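Local coordinates for protein NAD-dependent aldehyde dehydrogenase (Sinorhizobium meliloti, PDB 3U4J) that probably oxidises aldehydes with NAD or NADP as electron acceptor, as other members of the aldehyde dehydrogenase family do, and works as a tetramer, at residues I278-A283 / L311-I316; P386-G391 / P406-L411; A283-A288 / D318-R323; G272-Q277 / G307-V312; R448-R453 / G469-S474. One frame throughout, in Å; residues are numbered along the deposited sequence.

Contact 1 of 5, residues I278-A283 / L311-I316; sequences IVFADA and LVQEGI
V279 sets its CG1 opposite the backbone N (chi1 -172°), and I316 turns its CG1 in between its own N and carbonyl carbon (chi1 59°). Together these torsions bring V279 CG1 and I316 CD1 to 3.5 Å, tighter than usual for two methyl groups. The two side chains cross at about a right angle. I316 CD1 also lies 3.4 Å from F280 O, and the other branch, I316 CG2, lies 4.0 Å from A281 CB. I316 is the N-cap residue of helix 317-330, so its side chain ties the start of that helix to the end of strand 275-279 and the turn after it.

Before the turn the two segments are parallel strands. V279 N donates to L311 O at 2.9 Å, and Q313 N donates to V279 O over the same length. Both bonds are nearly straight. I278 and L311 share one face of the sheet and lie side by side, pointing the same way, with I278 CG1 4.1 Å from L311 CD1. V279 and V312 share the other face. This is the parallel pairing of a beta-alpha-beta unit: strand 275-279, helix 285-297 and strand 307-313. It belongs to a mixed alpha/beta sheet of the aldehyde dehydrogenase fold.

Past the strand, F280 to A283 make a type I turn, closed by A283 N to F280 O. The extended side chain of Q313 reaches toward A281, with its amide plane 77° from the F280 ring. The F280 ring also meets F413 edge-to-face. D282 OD1 hydrogen-bonds to S436 OG, and D282 O to T437 OG1.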
# COMPACT_ATOMS: atom_id res chain seq x y z
N ILE A 278 -10.10 -10.10 -29.19
CA ILE A 278 -9.18 -9.94 -30.32
C ILE A 278 -8.39 -11.21 -30.39
O ILE A 278 -7.76 -11.60 -29.40
CB ILE A 278 -8.17 -8.76 -30.10
CG1 ILE A 278 -8.88 -7.41 -29.94
CG2 ILE A 278 -7.21 -8.66 -31.32
CD1 ILE A 278 -9.81 -7.31 -28.72
N VAL A 279 -8.45 -11.87 -31.55
CA VAL A 279 -7.77 -13.12 -31.78
C VAL A 279 -6.74 -12.93 -32.89
O VAL A 279 -7.06 -12.68 -34.07
CB VAL A 279 -8.74 -14.25 -32.15
CG1 VAL A 279 -8.00 -15.61 -32.20
CG2 VAL A 279 -9.86 -14.31 -31.14
N PHE A 280 -5.48 -13.00 -32.46
CA PHE A 280 -4.36 -12.87 -33.37
C PHE A 280 -4.04 -14.18 -34.00
O PHE A 280 -4.33 -15.24 -33.44
CB PHE A 280 -3.13 -12.31 -32.62
CG PHE A 280 -3.25 -10.87 -32.33
CD1 PHE A 280 -2.92 -9.93 -33.30
CD2 PHE A 280 -3.72 -10.42 -31.10
CE1 PHE A 280 -3.03 -8.56 -33.04
CE2 PHE A 280 -3.84 -9.06 -30.82
CZ PHE A 280 -3.48 -8.13 -31.79
N ALA A 281 -3.42 -14.09 -35.18
CA ALA A 281 -3.04 -15.25 -35.97
C ALA A 281 -2.22 -16.27 -35.19
O ALA A 281 -2.28 -17.46 -35.47
CB ALA A 281 -2.30 -14.80 -37.25
N ASP A 282 -1.47 -15.82 -34.18
CA ASP A 282 -0.63 -16.74 -33.42
C ASP A 282 -1.31 -17.26 -32.14
O ASP A 282 -0.64 -17.81 -31.27
CB ASP A 282 0.73 -16.10 -33.08
CG ASP A 282 0.60 -14.87 -32.23
OD1 ASP A 282 -0.45 -14.66 -31.56
OD2 ASP A 282 1.56 -14.08 -32.23
N ALA A 283 -2.62 -17.10 -32.03
CA ALA A 283 -3.34 -17.64 -30.87
C ALA A 283 -3.41 -19.18 -30.88
O ALA A 283 -3.22 -19.81 -31.94
CB ALA A 283 -4.75 -17.03 -30.76
N LEU A 311 -12.98 -9.67 -33.02
CA LEU A 311 -12.06 -9.01 -33.97
C LEU A 311 -10.98 -10.03 -34.25
O LEU A 311 -10.20 -10.37 -33.36
CB LEU A 311 -11.46 -7.72 -33.38
CG LEU A 311 -12.41 -6.63 -32.85
CD1 LEU A 311 -11.64 -5.44 -32.32
CD2 LEU A 311 -13.37 -6.16 -33.89
N VAL A 312 -10.96 -10.56 -35.47
CA VAL A 312 -10.10 -11.69 -35.80
C VAL A 312 -9.12 -11.32 -36.92
O VAL A 312 -9.49 -10.64 -37.89
CB VAL A 312 -10.93 -12.98 -36.09
CG1 VAL A 312 -11.96 -12.77 -37.24
CG2 VAL A 312 -10.01 -14.18 -36.36
N GLN A 313 -7.86 -11.69 -36.72
CA GLN A 313 -6.83 -11.43 -37.72
C GLN A 313 -7.13 -12.23 -38.98
O GLN A 313 -7.54 -13.41 -38.91
CB GLN A 313 -5.42 -11.70 -37.17
CG GLN A 313 -4.32 -10.93 -37.93
CD GLN A 313 -3.02 -10.78 -37.12
OE1 GLN A 313 -2.31 -9.76 -37.25
NE2 GLN A 313 -2.70 -11.79 -36.30
N GLU A 314 -6.95 -11.58 -40.12
CA GLU A 314 -7.36 -12.11 -41.42
C GLU A 314 -6.96 -13.55 -41.67
O GLU A 314 -7.80 -14.37 -42.04
CB GLU A 314 -6.81 -11.24 -42.54
CG GLU A 314 -7.64 -10.03 -42.77
CD GLU A 314 -7.16 -9.22 -43.96
OE1 GLU A 314 -7.87 -8.27 -44.30
OE2 GLU A 314 -6.09 -9.53 -44.54
N GLY A 315 -5.69 -13.85 -41.41
CA GLY A 315 -5.12 -15.17 -41.67
C GLY A 315 -5.78 -16.35 -40.98
O GLY A 315 -5.72 -17.47 -41.48
N ILE A 316 -6.43 -16.11 -39.85
CA ILE A 316 -7.00 -17.23 -39.10
C ILE A 316 -8.50 -17.16 -39.01
O ILE A 316 -9.11 -17.97 -38.32
CB ILE A 316 -6.42 -17.35 -37.68
CG1 ILE A 316 -6.69 -16.06 -36.91
CG2 ILE A 316 -4.94 -17.73 -37.75
CD1 ILE A 316 -6.92 -16.27 -35.46

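Contact 2 of 5, residues P386-G391 / P406-L411; sequences PTVFAG and PVLSTL
T410 reaches across to F389 with its CB first: T410 CB sits 3.3 Å from F389 O. At the tip, T410 OG1 donates to F389 O at 3.1 Å. The hydroxyl is placed there by a chi1 of -49°, which sets it opposite its own carbonyl carbon and beside its backbone N. T410 N also donates to F389 O, at 2.9 Å. The two donors come from opposite faces of the carbonyl plane, so one oxygen is gripped from both. T410 OG1 also lies 4.2 Å from V388 CG1, and M321 packs on both V388 and T410.

Upstream, the backbone bonds follow the parallel pattern. T387 N donates to P406 O, L408 N to T387 O, and F389 N to L408 O at 2.8 Å. T387, V407, F389 and S409 share one face of the sheet. There T387 and V407 lie side by side, with T387 CB 4.0 Å from V407 CG2. The other branch, V407 CG1, meets the edge of the F389 ring in its plane, 3.9 Å from F389 CD2. T387 OG1 bonds to A385 and G373. S409 OG bonds to I398.

V388 and L408 occupy the other face, which helices 285-297 and 317-330 cover. Two parallel strands joined through helix 397-400 and backed by helices make a beta-alpha-beta unit, here in the mixed sheet that also holds strands 275-279 and 307-313.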
# COMPACT_ATOMS: atom_id res chain seq x y z
N PRO A 386 -28.43 -19.55 -30.54
CA PRO A 386 -27.08 -19.01 -30.69
C PRO A 386 -26.91 -18.42 -32.09
O PRO A 386 -27.22 -19.09 -33.11
CB PRO A 386 -26.20 -20.25 -30.52
CG PRO A 386 -26.96 -21.10 -29.59
CD PRO A 386 -28.41 -20.92 -30.00
N THR A 387 -26.41 -17.19 -32.13
CA THR A 387 -26.39 -16.40 -33.36
C THR A 387 -25.02 -15.82 -33.64
O THR A 387 -24.37 -15.26 -32.74
CB THR A 387 -27.46 -15.27 -33.27
OG1 THR A 387 -28.76 -15.86 -33.05
CG2 THR A 387 -27.47 -14.40 -34.57
N VAL A 388 -24.58 -15.96 -34.89
CA VAL A 388 -23.29 -15.41 -35.34
C VAL A 388 -23.46 -14.61 -36.64
O VAL A 388 -24.05 -15.10 -37.61
CB VAL A 388 -22.25 -16.51 -35.56
CG1 VAL A 388 -20.94 -15.91 -36.09
CG2 VAL A 388 -22.01 -17.31 -34.28
N PHE A 389 -22.97 -13.37 -36.64
CA PHE A 389 -22.86 -12.54 -37.85
C PHE A 389 -21.41 -12.40 -38.30
O PHE A 389 -20.50 -12.21 -37.46
CB PHE A 389 -23.41 -11.14 -37.62
CG PHE A 389 -24.90 -11.04 -37.63
CD1 PHE A 389 -25.62 -11.06 -38.84
CD2 PHE A 389 -25.59 -10.86 -36.43
CE1 PHE A 389 -27.04 -10.92 -38.85
CE2 PHE A 389 -27.00 -10.73 -36.41
CZ PHE A 389 -27.73 -10.76 -37.64
N ALA A 390 -21.19 -12.49 -39.60
CA ALA A 390 -19.89 -12.26 -40.19
C ALA A 390 -19.99 -11.02 -41.06
O ALA A 390 -21.09 -10.54 -41.35
CB ALA A 390 -19.48 -13.45 -41.02
N GLY A 391 -18.85 -10.47 -41.47
CA GLY A 391 -18.86 -9.30 -42.38
C GLY A 391 -19.39 -8.04 -41.73
O GLY A 391 -19.94 -7.16 -42.39
N PRO A 406 -27.53 -13.80 -27.26
CA PRO A 406 -26.42 -14.64 -27.71
C PRO A 406 -26.07 -14.38 -29.17
O PRO A 406 -26.18 -15.28 -30.01
CB PRO A 406 -26.97 -16.06 -27.54
CG PRO A 406 -28.46 -15.91 -27.69
CD PRO A 406 -28.83 -14.50 -27.30
N VAL A 407 -25.65 -13.15 -29.46
CA VAL A 407 -25.45 -12.68 -30.81
C VAL A 407 -24.04 -12.12 -30.95
O VAL A 407 -23.72 -11.07 -30.35
CB VAL A 407 -26.46 -11.56 -31.16
CG1 VAL A 407 -26.19 -10.96 -32.62
CG2 VAL A 407 -27.90 -12.04 -30.96
N LEU A 408 -23.20 -12.80 -31.73
CA LEU A 408 -21.84 -12.35 -32.01
C LEU A 408 -21.71 -11.57 -33.31
O LEU A 408 -22.27 -11.98 -34.33
CB LEU A 408 -20.94 -13.57 -32.11
CG LEU A 408 -19.42 -13.34 -32.24
CD1 LEU A 408 -18.83 -12.68 -30.97
CD2 LEU A 408 -18.77 -14.68 -32.51
N SER A 409 -20.97 -10.46 -33.26
CA SER A 409 -20.59 -9.69 -34.44
C SER A 409 -19.10 -9.89 -34.71
O SER A 409 -18.25 -9.61 -33.83
CB SER A 409 -20.89 -8.21 -34.27
OG SER A 409 -22.28 -8.00 -34.22
N THR A 410 -18.79 -10.39 -35.91
CA THR A 410 -17.41 -10.66 -36.32
C THR A 410 -16.92 -9.63 -37.33
O THR A 410 -17.62 -9.30 -38.32
CB THR A 410 -17.28 -12.09 -36.93
OG1 THR A 410 -17.90 -13.03 -36.05
CG2 THR A 410 -15.81 -12.48 -37.12
N LEU A 411 -15.74 -9.08 -37.04
CA LEU A 411 -15.02 -8.16 -37.92
C LEU A 411 -13.57 -8.65 -38.02
O LEU A 411 -13.04 -9.26 -37.08
CB LEU A 411 -15.04 -6.73 -37.33
CG LEU A 411 -16.34 -5.99 -37.04
CD1 LEU A 411 -16.95 -6.32 -35.66
CD2 LEU A 411 -16.10 -4.49 -37.17

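Contact 3 of 5, residues A283-A288 / D318-R323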
# COMPACT_ATOMS: atom_id res chain seq x y z
N ALA A 283 -2.62 -17.10 -32.03
CA ALA A 283 -3.34 -17.64 -30.87
C ALA A 283 -3.41 -19.18 -30.88
O ALA A 283 -3.22 -19.81 -31.94
CB ALA A 283 -4.75 -17.03 -30.76
N ASP A 284 -3.64 -19.77 -29.72
CA ASP A 284 -4.03 -21.18 -29.63
C ASP A 284 -5.47 -21.23 -30.16
O ASP A 284 -6.42 -20.76 -29.51
CB ASP A 284 -3.92 -21.70 -28.19
CG ASP A 284 -4.32 -23.19 -28.04
OD1 ASP A 284 -3.56 -23.95 -27.42
OD2 ASP A 284 -5.38 -23.63 -28.51
N LEU A 285 -5.64 -21.77 -31.36
CA LEU A 285 -6.91 -21.70 -32.05
C LEU A 285 -8.05 -22.45 -31.35
O LEU A 285 -9.16 -21.93 -31.27
CB LEU A 285 -6.78 -22.22 -33.47
CG LEU A 285 -7.76 -21.60 -34.47
CD1 LEU A 285 -7.39 -20.13 -34.71
CD2 LEU A 285 -7.70 -22.37 -35.78
N ASP A 286 -7.79 -23.65 -30.85
CA ASP A 286 -8.85 -24.41 -30.17
C ASP A 286 -9.30 -23.70 -28.90
O ASP A 286 -10.50 -23.64 -28.61
CB ASP A 286 -8.41 -25.86 -29.85
CG ASP A 286 -8.20 -26.71 -31.12
OD1 ASP A 286 -7.31 -27.60 -31.14
OD2 ASP A 286 -8.92 -26.47 -32.11
N ALA A 287 -8.34 -23.15 -28.16
CA ALA A 287 -8.66 -22.41 -26.94
C ALA A 287 -9.42 -21.12 -27.24
O ALA A 287 -10.41 -20.79 -26.57
CB ALA A 287 -7.39 -22.13 -26.15
N ALA A 288 -8.94 -20.37 -28.24
CA ALA A 288 -9.56 -19.13 -28.66
C ALA A 288 -11.00 -19.38 -29.12
O ALA A 288 -11.91 -18.64 -28.75
CB ALA A 288 -8.74 -18.43 -29.74
N ASP A 318 -10.89 -18.00 -41.09
CA ASP A 318 -11.64 -19.19 -41.51
C ASP A 318 -11.43 -20.35 -40.55
O ASP A 318 -12.38 -21.05 -40.20
CB ASP A 318 -11.29 -19.60 -42.95
CG ASP A 318 -11.78 -18.60 -43.98
OD1 ASP A 318 -12.83 -17.97 -43.78
OD2 ASP A 318 -11.10 -18.44 -45.02
N ALA A 319 -10.20 -20.54 -40.08
CA ALA A 319 -9.94 -21.64 -39.17
C ALA A 319 -10.68 -21.45 -37.84
O ALA A 319 -11.15 -22.42 -37.24
CB ALA A 319 -8.44 -21.84 -38.95
N LEU A 320 -10.80 -20.20 -37.41
CA LEU A 320 -11.41 -19.90 -36.11
C LEU A 320 -12.93 -20.06 -36.24
O LEU A 320 -13.54 -20.70 -35.41
CB LEU A 320 -11.06 -18.49 -35.61
CG LEU A 320 -11.57 -18.13 -34.21
CD1 LEU A 320 -10.68 -18.79 -33.13
CD2 LEU A 320 -11.53 -16.63 -34.03
N MSE A 321 -13.50 -19.48 -37.29
CA MSE A 321 -14.94 -19.58 -37.58
C MSE A 321 -15.43 -21.03 -37.66
O MSE A 321 -16.44 -21.38 -37.08
CB MSE A 321 -15.29 -18.82 -38.87
CG MSE A 321 -16.78 -18.62 -39.12
SE MSE A 321 -17.68 -17.70 -37.57
CE MSE A 321 -17.06 -15.87 -37.89
N GLU A 322 -14.68 -21.87 -38.38
CA GLU A 322 -14.99 -23.31 -38.50
C GLU A 322 -15.08 -23.99 -37.12
O GLU A 322 -15.97 -24.81 -36.86
CB GLU A 322 -13.91 -23.97 -39.37
CG GLU A 322 -14.21 -25.31 -39.97
CD GLU A 322 -13.07 -25.77 -40.91
OE1 GLU A 322 -12.79 -25.06 -41.92
OE2 GLU A 322 -12.45 -26.83 -40.63
N ARG A 323 -14.15 -23.66 -36.23
CA ARG A 323 -14.15 -24.23 -34.87
C ARG A 323 -15.29 -23.65 -34.01
O ARG A 323 -15.97 -24.39 -33.29
CB ARG A 323 -12.78 -24.01 -34.22
CG ARG A 323 -11.78 -25.10 -34.64
CD ARG A 323 -10.31 -24.72 -34.51
NE ARG A 323 -9.59 -25.44 -35.57
CZ ARG A 323 -8.28 -25.58 -35.68
NH1 ARG A 323 -7.45 -25.05 -34.79
NH2 ARG A 323 -7.78 -26.26 -36.71
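L285 pushes its two methyl groups between A319, L320 and R323. Its CG is anti to the backbone N (chi1 -152°), some way from the ideal staggered angle, and this aims the fork at helix 317-330. L285 CD1 meets L320 CD1 at 3.9 Å. L285 CD2 points at A319 CB and at one face of the R323 guanidinium. It comes too close to R323 NH1 in the model, so the places of both atoms are unsure.

In L320, CG also lies anti to the backbone N (chi1 -175°). This carries L320 CD1 across to L285 and also to A288 CB, again at 3.9 Å. L320 crosses L285 obliquely and continues onto V279, L310 and V312 of the sheet they pack on. The contact thus joins two neighbouring helices that lie on the same side of the mixed sheet in an alpha/beta domain. Helix 285-297 is the crossover between strands 275-279 and 307-313, and helix 317-330 follows the second strand. At the start of the first helix, D284 is the N-cap: D284 OD2 accepts from A287 N at 3.0 Å.

An alanine in place of L285 is likely to open a gap between the two helices, beside A319 and L320, and let the R323 side chain turn more easily.

R323 bends midway along its chain and swings over L285 toward D286. D286 OD2 comes 3.3 Å from R323 CD and makes a salt bridge with R323 NH1, whose position is uncertain. This oxygen lies well out of the guanidinium plane, so only charge attraction is involved. R500 of a second subunit packs on D284 and A287.

Contact 4 of 5, residues G272-Q277 / G307-V312; sequences GGKGPQ and GSRLLV
R309 lays one face of its guanidinium against P276, with P276 CB 4.0 Å above the R309 plane and offset toward the rim. The bend at chi3 (-75°) turns the group side-on to K274 O. R309 NE and NH2 both donate to K274 O, each at 2.9 Å, and it lies in the guanidinium plane. The two bonds fix the rotation of the group. L422 O and A423 O of helix 416-424 take further N-H groups. A lysine in its place would probably lose the paired grip on K274 O and leave the carbonyls of helix 416-424 with fewer donors.

K274 slants past R309. K274 CG is 3.5 Å from R309 NE, and K274 CE lies 3.4 Å from S308 OG. At the tip, NZ bonds to I398 O and E401 O, and a water links it to S308 O.

On the opposite face from P276 and R309, Q277 shares the sheet with L310. Its OE1 accepts from W435 and its NE2 donates to G291 O. A water joins Q277 NE2 to G307 O. A side chain at G307 would run into this amide.

The backbones pair in parallel. R309 N donates to G275 O at 3.2 Å, Q277 N to R309 O at 2.8 Å, and L311 N to Q277 O. These are the N-terminal parts of strands 275-279 and 307-313, the pair joined through helix 285-297 in a beta-alpha-beta crossover.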
# COMPACT_ATOMS: atom_id res chain seq x y z
N GLY A 272 -23.30 -1.20 -19.04
CA GLY A 272 -23.17 -2.16 -20.11
C GLY A 272 -21.87 -1.97 -20.87
O GLY A 272 -21.05 -1.10 -20.54
N GLY A 273 -21.69 -2.79 -21.90
CA GLY A 273 -20.49 -2.69 -22.71
C GLY A 273 -20.70 -3.25 -24.11
O GLY A 273 -21.78 -3.77 -24.45
N LYS A 274 -19.65 -3.14 -24.91
CA LYS A 274 -19.59 -3.83 -26.18
C LYS A 274 -18.19 -4.45 -26.33
O LYS A 274 -17.39 -4.09 -27.19
CB LYS A 274 -19.97 -2.88 -27.33
CG LYS A 274 -20.14 -3.58 -28.68
CD LYS A 274 -21.56 -4.18 -28.83
CE LYS A 274 -21.62 -5.19 -29.99
NZ LYS A 274 -23.04 -5.58 -30.25
N GLY A 275 -17.91 -5.41 -25.46
CA GLY A 275 -16.56 -5.87 -25.29
C GLY A 275 -16.08 -6.69 -26.48
O GLY A 275 -16.79 -7.56 -26.98
N PRO A 276 -14.86 -6.41 -26.93
CA PRO A 276 -14.27 -7.18 -28.01
C PRO A 276 -13.39 -8.31 -27.50
O PRO A 276 -12.76 -8.18 -26.45
CB PRO A 276 -13.41 -6.13 -28.73
CG PRO A 276 -12.99 -5.18 -27.63
CD PRO A 276 -14.02 -5.25 -26.53
N GLN A 277 -13.35 -9.43 -28.21
CA GLN A 277 -12.25 -10.37 -28.09
C GLN A 277 -11.40 -10.28 -29.37
O GLN A 277 -11.93 -10.39 -30.48
CB GLN A 277 -12.75 -11.80 -27.91
CG GLN A 277 -13.64 -11.99 -26.68
CD GLN A 277 -13.55 -13.38 -26.11
OE1 GLN A 277 -12.50 -13.78 -25.61
NE2 GLN A 277 -14.67 -14.12 -26.15
N GLY A 307 -18.21 -11.08 -24.62
CA GLY A 307 -17.46 -10.84 -25.84
C GLY A 307 -18.43 -10.79 -27.01
O GLY A 307 -18.60 -11.77 -27.75
N SER A 308 -19.06 -9.64 -27.20
CA SER A 308 -20.11 -9.48 -28.19
C SER A 308 -19.54 -9.12 -29.58
O SER A 308 -20.23 -9.25 -30.59
CB SER A 308 -21.12 -8.42 -27.70
OG SER A 308 -20.48 -7.17 -27.47
N ARG A 309 -18.28 -8.67 -29.61
CA ARG A 309 -17.54 -8.45 -30.85
C ARG A 309 -16.34 -9.38 -30.93
O ARG A 309 -15.51 -9.45 -29.99
CB ARG A 309 -17.04 -7.01 -30.96
CG ARG A 309 -18.14 -5.98 -31.08
CD ARG A 309 -17.55 -4.59 -31.28
NE ARG A 309 -17.00 -4.03 -30.05
CZ ARG A 309 -15.99 -3.17 -30.02
NH1 ARG A 309 -15.42 -2.77 -31.17
NH2 ARG A 309 -15.52 -2.71 -28.86
N LEU A 310 -16.23 -10.12 -32.03
CA LEU A 310 -15.01 -10.86 -32.34
C LEU A 310 -14.22 -10.05 -33.37
O LEU A 310 -14.72 -9.75 -34.47
CB LEU A 310 -15.35 -12.27 -32.85
CG LEU A 310 -14.26 -13.07 -33.60
CD1 LEU A 310 -13.05 -13.24 -32.66
CD2 LEU A 310 -14.76 -14.43 -34.10
N LEU A 311 -12.98 -9.67 -33.02
CA LEU A 311 -12.06 -9.01 -33.97
C LEU A 311 -10.98 -10.03 -34.25
O LEU A 311 -10.20 -10.37 -33.36
CB LEU A 311 -11.46 -7.72 -33.38
CG LEU A 311 -12.41 -6.63 -32.85
CD1 LEU A 311 -11.64 -5.44 -32.32
CD2 LEU A 311 -13.37 -6.16 -33.89
N VAL A 312 -10.96 -10.56 -35.47
CA VAL A 312 -10.10 -11.69 -35.80
C VAL A 312 -9.12 -11.32 -36.92
O VAL A 312 -9.49 -10.64 -37.89
CB VAL A 312 -10.93 -12.98 -36.09
CG1 VAL A 312 -11.96 -12.77 -37.24
CG2 VAL A 312 -10.01 -14.18 -36.36
O HOH W 1 -20.43 -6.80 -24.61
O HOH W 2 -22.72 -8.43 -31.16
O HOH W 3 -16.94 -13.88 -27.61

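Contact 5 of 5, residues R448-R453 / G469-S474; sequences RIRAGR and GGYKKS
Y471 lays one face of its ring on the backbone of R450 and A451. A451 N sits 3.8 Å above the Y471 ring plane, over its centre. Y471 CD2 comes 3.3 Å from G452 N, and across the ring Y471 CD1 is 3.8 Å from R450 CB. The ring thus lies over the peptide between R450 and A451. Its chi1 of -78° sets CG opposite the carbonyl carbon and brings the ring over the chain. The hydroxyl bonds to E160 of a second subunit.

R450 is the centre of an inverse gamma turn after helix 439-448. The turn leads into strand 453-456, an end strand of the sheet within this chain. R453 pairs in parallel with a strand of the second subunit, so the sheet continues through the interface of the tetramer.

R450 extends away from the ring and makes a salt bridge with D75 of the second subunit. K472 bends at chi3 and passes K472 CE 4.0 Å from R450 CB. Its NZ bonds to T426 O, and a water links it to R450 NH1.

G452 CA approaches G469 O at 3.2 Å as a CA-H...O contact. A side chain at G452 would clash with that oxygen. R453 CG lies 3.6 Å from G469 O.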
# COMPACT_ATOMS: atom_id res chain seq x y z
N ARG A 448 -3.11 -0.98 -24.43
CA ARG A 448 -3.66 0.07 -25.29
C ARG A 448 -5.18 0.07 -25.41
O ARG A 448 -5.75 1.03 -25.91
CB ARG A 448 -3.02 0.00 -26.69
CG ARG A 448 -1.58 0.53 -26.66
CD ARG A 448 -0.71 0.03 -27.80
NE ARG A 448 0.69 0.36 -27.51
CZ ARG A 448 1.69 0.22 -28.40
NH1 ARG A 448 1.44 -0.26 -29.62
NH2 ARG A 448 2.92 0.56 -28.06
N ILE A 449 -5.84 -0.99 -24.96
CA ILE A 449 -7.32 -1.05 -25.04
C ILE A 449 -7.91 -0.33 -23.82
O ILE A 449 -7.50 -0.59 -22.69
CB ILE A 449 -7.83 -2.49 -25.18
CG1 ILE A 449 -7.41 -3.03 -26.55
CG2 ILE A 449 -9.36 -2.55 -25.02
CD1 ILE A 449 -7.61 -4.55 -26.73
N ARG A 450 -8.85 0.60 -24.07
CA ARG A 450 -9.44 1.40 -22.99
C ARG A 450 -10.63 0.71 -22.33
O ARG A 450 -11.78 1.05 -22.58
CB ARG A 450 -9.79 2.80 -23.52
CG ARG A 450 -8.53 3.56 -23.92
CD ARG A 450 -8.87 4.75 -24.78
NE ARG A 450 -7.68 5.54 -25.11
CZ ARG A 450 -7.73 6.75 -25.66
NH1 ARG A 450 -8.92 7.30 -25.94
NH2 ARG A 450 -6.61 7.42 -25.93
N ALA A 451 -10.33 -0.30 -21.52
CA ALA A 451 -11.36 -1.08 -20.84
C ALA A 451 -10.81 -1.49 -19.47
O ALA A 451 -9.61 -1.72 -19.33
CB ALA A 451 -11.72 -2.31 -21.64
N GLY A 452 -11.68 -1.54 -18.47
CA GLY A 452 -11.27 -1.80 -17.07
C GLY A 452 -11.09 -3.24 -16.67
O GLY A 452 -10.33 -3.54 -15.75
N ARG A 453 -11.78 -4.15 -17.36
CA ARG A 453 -11.75 -5.57 -17.02
C ARG A 453 -11.17 -6.27 -18.25
O ARG A 453 -11.86 -6.39 -19.28
CB ARG A 453 -13.16 -6.10 -16.70
CG ARG A 453 -13.84 -5.39 -15.53
CD ARG A 453 -15.28 -5.87 -15.30
NE ARG A 453 -15.35 -7.24 -14.75
CZ ARG A 453 -16.46 -7.77 -14.23
NH1 ARG A 453 -17.56 -7.02 -14.13
NH2 ARG A 453 -16.48 -9.02 -13.75
N GLY A 469 -14.39 -2.81 -13.03
CA GLY A 469 -15.16 -1.59 -13.31
C GLY A 469 -14.83 -1.17 -14.74
O GLY A 469 -14.02 -1.82 -15.38
N GLY A 470 -15.45 -0.09 -15.22
CA GLY A 470 -15.27 0.32 -16.62
C GLY A 470 -14.58 1.65 -16.87
O GLY A 470 -14.39 2.46 -15.95
N TYR A 471 -14.16 1.83 -18.11
CA TYR A 471 -13.71 3.13 -18.60
C TYR A 471 -14.90 3.72 -19.31
O TYR A 471 -15.87 2.99 -19.58
CB TYR A 471 -12.60 2.93 -19.64
CG TYR A 471 -11.19 2.60 -19.13
CD1 TYR A 471 -10.07 3.21 -19.72
CD2 TYR A 471 -10.96 1.69 -18.10
CE1 TYR A 471 -8.77 2.92 -19.30
CE2 TYR A 471 -9.65 1.38 -17.66
CZ TYR A 471 -8.58 2.02 -18.27
OH TYR A 471 -7.30 1.75 -17.86
N LYS A 472 -14.82 5.01 -19.65
CA LYS A 472 -15.76 5.66 -20.57
C LYS A 472 -17.19 5.52 -20.06
O LYS A 472 -17.41 5.70 -18.87
CB LYS A 472 -15.58 5.09 -22.00
CG LYS A 472 -14.17 5.40 -22.55
CD LYS A 472 -14.19 5.37 -24.07
CE LYS A 472 -13.38 4.26 -24.59
NZ LYS A 472 -13.52 4.12 -26.06
N LYS A 473 -18.15 5.16 -20.90
CA LYS A 473 -19.54 5.10 -20.43
C LYS A 473 -19.93 3.79 -19.73
O LYS A 473 -21.12 3.61 -19.39
CB LYS A 473 -20.51 5.43 -21.58
CG LYS A 473 -20.41 6.88 -22.04
CD LYS A 473 -21.52 7.23 -23.04
CE LYS A 473 -21.43 8.70 -23.45
NZ LYS A 473 -22.52 9.00 -24.40
N SER A 474 -18.95 2.91 -19.48
CA SER A 474 -19.24 1.62 -18.84
C SER A 474 -19.25 1.63 -17.32
O SER A 474 -19.65 0.64 -16.69
CB SER A 474 -18.30 0.54 -19.36
OG SER A 474 -18.67 0.22 -20.69
O HOH W 4 -11.40 5.52 -26.97

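Contacts 1, 2 and 4 lie in one mixed sheet, where strand 307-313 runs between 275-279 and 407-413. All distances here are between centres. Contacts 4 and 1 follow the same strand pair, from its start to its end, about 14 Å apart. Contact 2 adds strand 383-390, about 10 Å from contact 4. Contact 3 joins helices 285-297 and 317-330 on one face, about 9 Å from contact 1, and shares A283 with it. Along the chain, contact 3 interleaves with both 1 and 4; contact 2 and then contact 5 come later. Contact 5, about 12 Å from contact 4, touches it through S474 and G272. Contacts 3 and 5 both touch a second subunit, so this domain also helps build the tetramer.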